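Local coordinates for putative acyl-[acyl-carrier-protein] desaturase DesA2 (Mycobacterium tuberculosis, PDB 1ZA0) that may act as a diiron acyl-[acyl-carrier-protein] desaturase, introducing double bonds into acyl chains during mycobacterial fatty acid biosynthesis, at residues I31-A34 with H35-V38; I65-A68 with C69-L72. All blocks are in the same frame, centred on the assembly; numbering follows the deposited sequence.

Contact 1: residues I31-A34 with H35-V38. With EDO (1,2-ethanediol), chain C.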
loop_
_atom_site.group_PDB
_atom_site.type_symbol
_atom_site.label_atom_id
_atom_site.label_comp_id
_atom_site.label_asym_id
_atom_site.label_seq_id
_atom_site.Cartn_x
_atom_site.Cartn_y
_atom_site.Cartn_z
ATOM N N ILE A 31 11.951 -13.046 4.311
ATOM C CA ILE A 31 12.201 -12.461 2.991
ATOM C C ILE A 31 11.554 -13.311 1.952
ATOM O O ILE A 31 11.623 -14.478 2.031
ATOM C CB ILE A 31 13.756 -12.314 2.747
ATOM C CG1 ILE A 31 14.362 -11.311 3.731
ATOM C CG2 ILE A 31 14.138 -11.885 1.317
ATOM C CD1 ILE A 31 13.577 -10.054 3.941
ATOM N N TRP A 32 10.861 -12.684 1.019
ATOM C CA TRP A 32 10.307 -13.369 -0.163
ATOM C C TRP A 32 10.794 -12.675 -1.445
ATOM O O TRP A 32 11.277 -11.560 -1.402
ATOM C CB TRP A 32 8.778 -13.401 -0.089
ATOM C CG TRP A 32 8.092 -12.077 -0.112
ATOM C CD1 TRP A 32 7.935 -11.201 0.925
ATOM C CD2 TRP A 32 7.351 -11.515 -1.210
ATOM N NE1 TRP A 32 7.176 -10.112 0.538
ATOM C CE2 TRP A 32 6.803 -10.279 -0.770
ATOM C CE3 TRP A 32 7.103 -11.928 -2.529
ATOM C CZ2 TRP A 32 6.053 -9.466 -1.583
ATOM C CZ3 TRP A 32 6.354 -11.127 -3.327
ATOM C CH2 TRP A 32 5.849 -9.886 -2.865
ATOM N N PHE A 33 10.697 -13.396 -2.576
ATOM C CA PHE A 33 11.121 -12.908 -3.891
ATOM C C PHE A 33 9.917 -12.907 -4.813
ATOM O O PHE A 33 9.127 -13.818 -4.769
ATOM C CB PHE A 33 12.251 -13.810 -4.413
ATOM C CG PHE A 33 13.422 -13.854 -3.504
ATOM C CD1 PHE A 33 14.366 -12.828 -3.527
ATOM C CD2 PHE A 33 13.596 -14.915 -2.589
ATOM C CE1 PHE A 33 15.456 -12.861 -2.643
ATOM C CE2 PHE A 33 14.678 -14.917 -1.688
ATOM C CZ PHE A 33 15.598 -13.907 -1.728
ATOM N N ALA A 34 9.750 -11.809 -5.549
ATOM C CA ALA A 34 8.707 -11.624 -6.503
ATOM C C ALA A 34 8.652 -12.836 -7.465
ATOM O O ALA A 34 7.553 -13.356 -7.744
ATOM C CB ALA A 34 8.966 -10.280 -7.279
ATOM N N HIS A 35 9.812 -13.271 -7.954
ATOM C CA HIS A 35 9.871 -14.322 -8.976
ATOM C C HIS A 35 9.313 -15.664 -8.486
ATOM O O HIS A 35 8.914 -16.492 -9.274
ATOM C CB HIS A 35 11.276 -14.483 -9.578
ATOM C CG HIS A 35 12.279 -15.048 -8.633
ATOM N ND1 HIS A 35 13.267 -14.280 -8.062
ATOM C CD2 HIS A 35 12.427 -16.293 -8.128
ATOM C CE1 HIS A 35 13.987 -15.041 -7.257
ATOM N NE2 HIS A 35 13.477 -16.253 -7.251
ATOM N N ASP A 36 9.230 -15.831 -7.173
ATOM C CA ASP A 36 8.686 -17.047 -6.617
ATOM C C ASP A 36 7.176 -17.052 -6.645
ATOM O O ASP A 36 6.611 -18.059 -6.330
ATOM C CB ASP A 36 9.159 -17.217 -5.158
ATOM C CG ASP A 36 10.570 -17.739 -5.043
ATOM O OD1 ASP A 36 11.091 -18.408 -5.980
ATOM O OD2 ASP A 36 11.250 -17.521 -4.017
ATOM N N TYR A 37 6.508 -15.933 -6.925
ATOM C CA TYR A 37 5.063 -15.873 -7.019
ATOM C C TYR A 37 4.546 -15.696 -8.435
ATOM O O TYR A 37 3.360 -15.314 -8.675
ATOM C CB TYR A 37 4.538 -14.763 -6.099
ATOM C CG TYR A 37 4.623 -15.213 -4.664
ATOM C CD1 TYR A 37 3.524 -15.905 -4.066
ATOM C CD2 TYR A 37 5.794 -15.029 -3.917
ATOM C CE1 TYR A 37 3.607 -16.364 -2.752
ATOM C CE2 TYR A 37 5.878 -15.466 -2.598
ATOM C CZ TYR A 37 4.791 -16.138 -2.022
ATOM O OH TYR A 37 4.900 -16.594 -0.763
ATOM N N VAL A 38 5.425 -15.990 -9.389
ATOM C CA VAL A 38 5.057 -15.811 -10.820
ATOM C C VAL A 38 5.108 -17.157 -11.559
ATOM O O VAL A 38 6.139 -17.761 -11.613
ATOM C CB VAL A 38 6.006 -14.782 -11.521
ATOM C CG1 VAL A 38 5.638 -14.595 -12.975
ATOM C CG2 VAL A 38 5.915 -13.435 -10.789
HETATM C C1 EDO C . 10.180 -8.487 1.169
HETATM O O1 EDO C . 10.924 -9.665 1.063
HETATM C C2 EDO C . 9.920 -8.166 2.626
HETATM O O2 EDO C . 9.216 -9.192 3.298
HETATM O O HOH W 1 10.034 -16.313 -1.982
#
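Trp32 and Tyr37 meet where extended chain folds into a short 3-10 turn: CE3 of the indole lies 3.6 Å from CD2 of the phenol. Their planes stand almost perpendicular, at 89°, in an oblique pairing. The carbonyl O of Phe33 lies in the plane of the phenol ring, at its edge. Phe33 lays its CB over one face of the His35 imidazole, a CH-pi contact 3.9 Å from the centroid; the two rings run nearly parallel but are slid apart. His35 CG sits between its own backbone N and carbonyl carbon (chi1 69°), which brings the imidazole back alongside Phe33.

Two backbone bonds make the turn, Asp36 N to Phe33 O at 3.1 Å and Tyr37 N to Ala34 O at 2.9 Å. A water accepts from Phe33 N and donates to Asp36 OD2. Trp32 N and O both bond O1 of an ethanediol, probably from the crystallisation liquor.

Trp32 NE1 is hydrogen-bonded to Asp188 OD2, and Tyr37 OH to Arg184 NE. Trp32 also touches His110, a probable iron ligand. The loop, after helix 9-27, thus lies against helices 95-121 and 176-206 of the desaturase helical fold, with Ala34 and Val38 packed on the former.

Contact 2: residues I65-A68 with C69-L72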
loop_
_atom_site.group_PDB
_atom_site.type_symbol
_atom_site.label_atom_id
_atom_site.label_comp_id
_atom_site.label_asym_id
_atom_site.label_seq_id
_atom_site.Cartn_x
_atom_site.Cartn_y
_atom_site.Cartn_z
ATOM N N ILE A 65 -10.946 -8.245 -8.985
ATOM C CA ILE A 65 -9.649 -8.645 -8.523
ATOM C C ILE A 65 -8.565 -7.973 -9.368
ATOM O O ILE A 65 -7.596 -7.408 -8.804
ATOM C CB ILE A 65 -9.492 -10.171 -8.515
ATOM C CG1 ILE A 65 -10.500 -10.829 -7.535
ATOM C CG2 ILE A 65 -8.045 -10.527 -8.217
ATOM C CD1 ILE A 65 -10.499 -10.256 -6.177
ATOM N N THR A 66 -8.715 -8.014 -10.698
ATOM C CA THR A 66 -7.721 -7.362 -11.591
ATOM C C THR A 66 -7.742 -5.831 -11.524
ATOM O O THR A 66 -6.697 -5.202 -11.586
ATOM C CB THR A 66 -7.891 -7.841 -13.094
ATOM O OG1 THR A 66 -9.216 -7.600 -13.542
ATOM C CG2 THR A 66 -7.727 -9.323 -13.212
ATOM N N ASP A 67 -8.918 -5.214 -11.353
ATOM C CA ASP A 67 -8.968 -3.797 -11.139
ATOM C C ASP A 67 -8.170 -3.423 -9.886
ATOM O O ASP A 67 -7.390 -2.463 -9.900
ATOM C CB ASP A 67 -10.393 -3.289 -10.930
ATOM C CG ASP A 67 -11.265 -3.294 -12.212
ATOM O OD1 ASP A 67 -10.739 -3.517 -13.330
ATOM O OD2 ASP A 67 -12.496 -3.072 -12.126
ATOM N N ALA A 68 -8.413 -4.145 -8.788
ATOM C CA ALA A 68 -7.695 -3.908 -7.511
ATOM C C ALA A 68 -6.160 -4.030 -7.721
ATOM O O ALA A 68 -5.379 -3.211 -7.202
ATOM C CB ALA A 68 -8.164 -4.847 -6.470
ATOM N N CYS A 69 -5.747 -5.026 -8.486
ATOM C CA CYS A 69 -4.331 -5.240 -8.727
ATOM C C CYS A 69 -3.695 -4.099 -9.582
ATOM O O CYS A 69 -2.564 -3.759 -9.380
ATOM C CB CYS A 69 -4.065 -6.576 -9.407
ATOM S SG CYS A 69 -4.315 -8.009 -8.349
ATOM N N GLU A 70 -4.427 -3.602 -10.558
ATOM C CA GLU A 70 -3.965 -2.508 -11.409
ATOM C C GLU A 70 -3.822 -1.239 -10.625
ATOM O O GLU A 70 -2.837 -0.537 -10.786
ATOM C CB GLU A 70 -4.886 -2.279 -12.605
ATOM C CG GLU A 70 -4.913 -3.485 -13.507
ATOM C CD GLU A 70 -5.793 -3.320 -14.721
ATOM O OE1 GLU A 70 -7.042 -3.312 -14.629
ATOM O OE2 GLU A 70 -5.181 -3.227 -15.803
ATOM N N ILE A 71 -4.768 -0.980 -9.712
ATOM C CA ILE A 71 -4.637 0.172 -8.820
ATOM C C ILE A 71 -3.393 0.059 -7.969
ATOM O O ILE A 71 -2.637 1.028 -7.844
ATOM C CB ILE A 71 -5.910 0.311 -7.928
ATOM C CG1 ILE A 71 -7.102 0.699 -8.797
ATOM C CG2 ILE A 71 -5.652 1.336 -6.751
ATOM C CD1 ILE A 71 -8.451 0.375 -8.112
ATOM N N LEU A 72 -3.118 -1.138 -7.417
ATOM C CA LEU A 72 -1.931 -1.335 -6.566
ATOM C C LEU A 72 -0.633 -1.107 -7.317
ATOM O O LEU A 72 0.358 -0.480 -6.820
ATOM C CB LEU A 72 -1.869 -2.736 -5.953
ATOM C CG LEU A 72 -2.647 -3.019 -4.701
ATOM C CD1 LEU A 72 -2.538 -4.513 -4.282
ATOM C CD2 LEU A 72 -2.223 -2.076 -3.616
HETATM O O HOH W 2 -9.082 -5.091 -14.520
#
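The carboxylates of Asp67 and Glu70, three residues apart on one side of alpha-helix 63-77, lie nearly coplanar, their planes 15° apart. The helix belongs to the helical desaturase fold of the ferritin clan, and both acids are partly exposed. They face each other through single oxygens, Asp67 OD1 and Glu70 OE1, at 3.9 Å. One water donates to both carboxylates, 2.6 Å from Asp67 OD1 and 2.7 Å from Glu70 OE1, and it also accepts from Thr66 OG1. The hydroxyl and two carboxylates thus share a single water. Lys235 on helix 233-241 forms a salt bridge with Glu70 OE1 and a long, weak ion pair with Asp67 OD1, while Asn238 bonds Asp67 OD2; the water and the lysine would be expected to ease the repulsion between the two acids.

Beneath this polar edge run regular i to i+4 hydrogen bonds. Cys69, Glu70, Ile71 and Leu72 each give their N-H to the carbonyl four residues back, the straightest being Ile71 N to Asp67 O, 3.0 Å long with an N-H...O angle of 164°.

Side chains of the second turn fold back along the carbonyls of the first. Apolar side chains cover other sides of the helix: Ile65, Ala68 and Leu72 reach helix 148-172, Ile65 and Cys69 meet Leu178 of helix 176-206, and Ile71 packs on Leu236 and Val239. Leu72 comes within about 5 Å of Glu189, a ligand of the bound manganese, between side chains, so this turn borders the metal centre without joining it.

Glu70 has CG anti to its carbonyl carbon (chi1 -63°), beside the backbone N, which sets this methylene close against the carbonyl of the preceding turn, with CG 3.1 Å from Thr66 O.

In the fold
Both contacts are local, yet they illustrate how place in the fold sets the chemistry. Contact 1 is partly buried, in the loop between helix 9-27 and helix 63-77, and mixes aromatic contacts with a brief 3-10 turn; contact 2 is buried within helix 63-77 and rests on successive i to i+4 hydrogen bonds, with a charged patch along one side. Each uses a water to bridge polar groups of its own segment pair. Helix 176-206 is common to both, receiving both polar bonds and packing from contact 1 and apolar packing from contact 2. Their centres are 19 Å apart and they do not touch, although each brings one side chain near residues of the metal site.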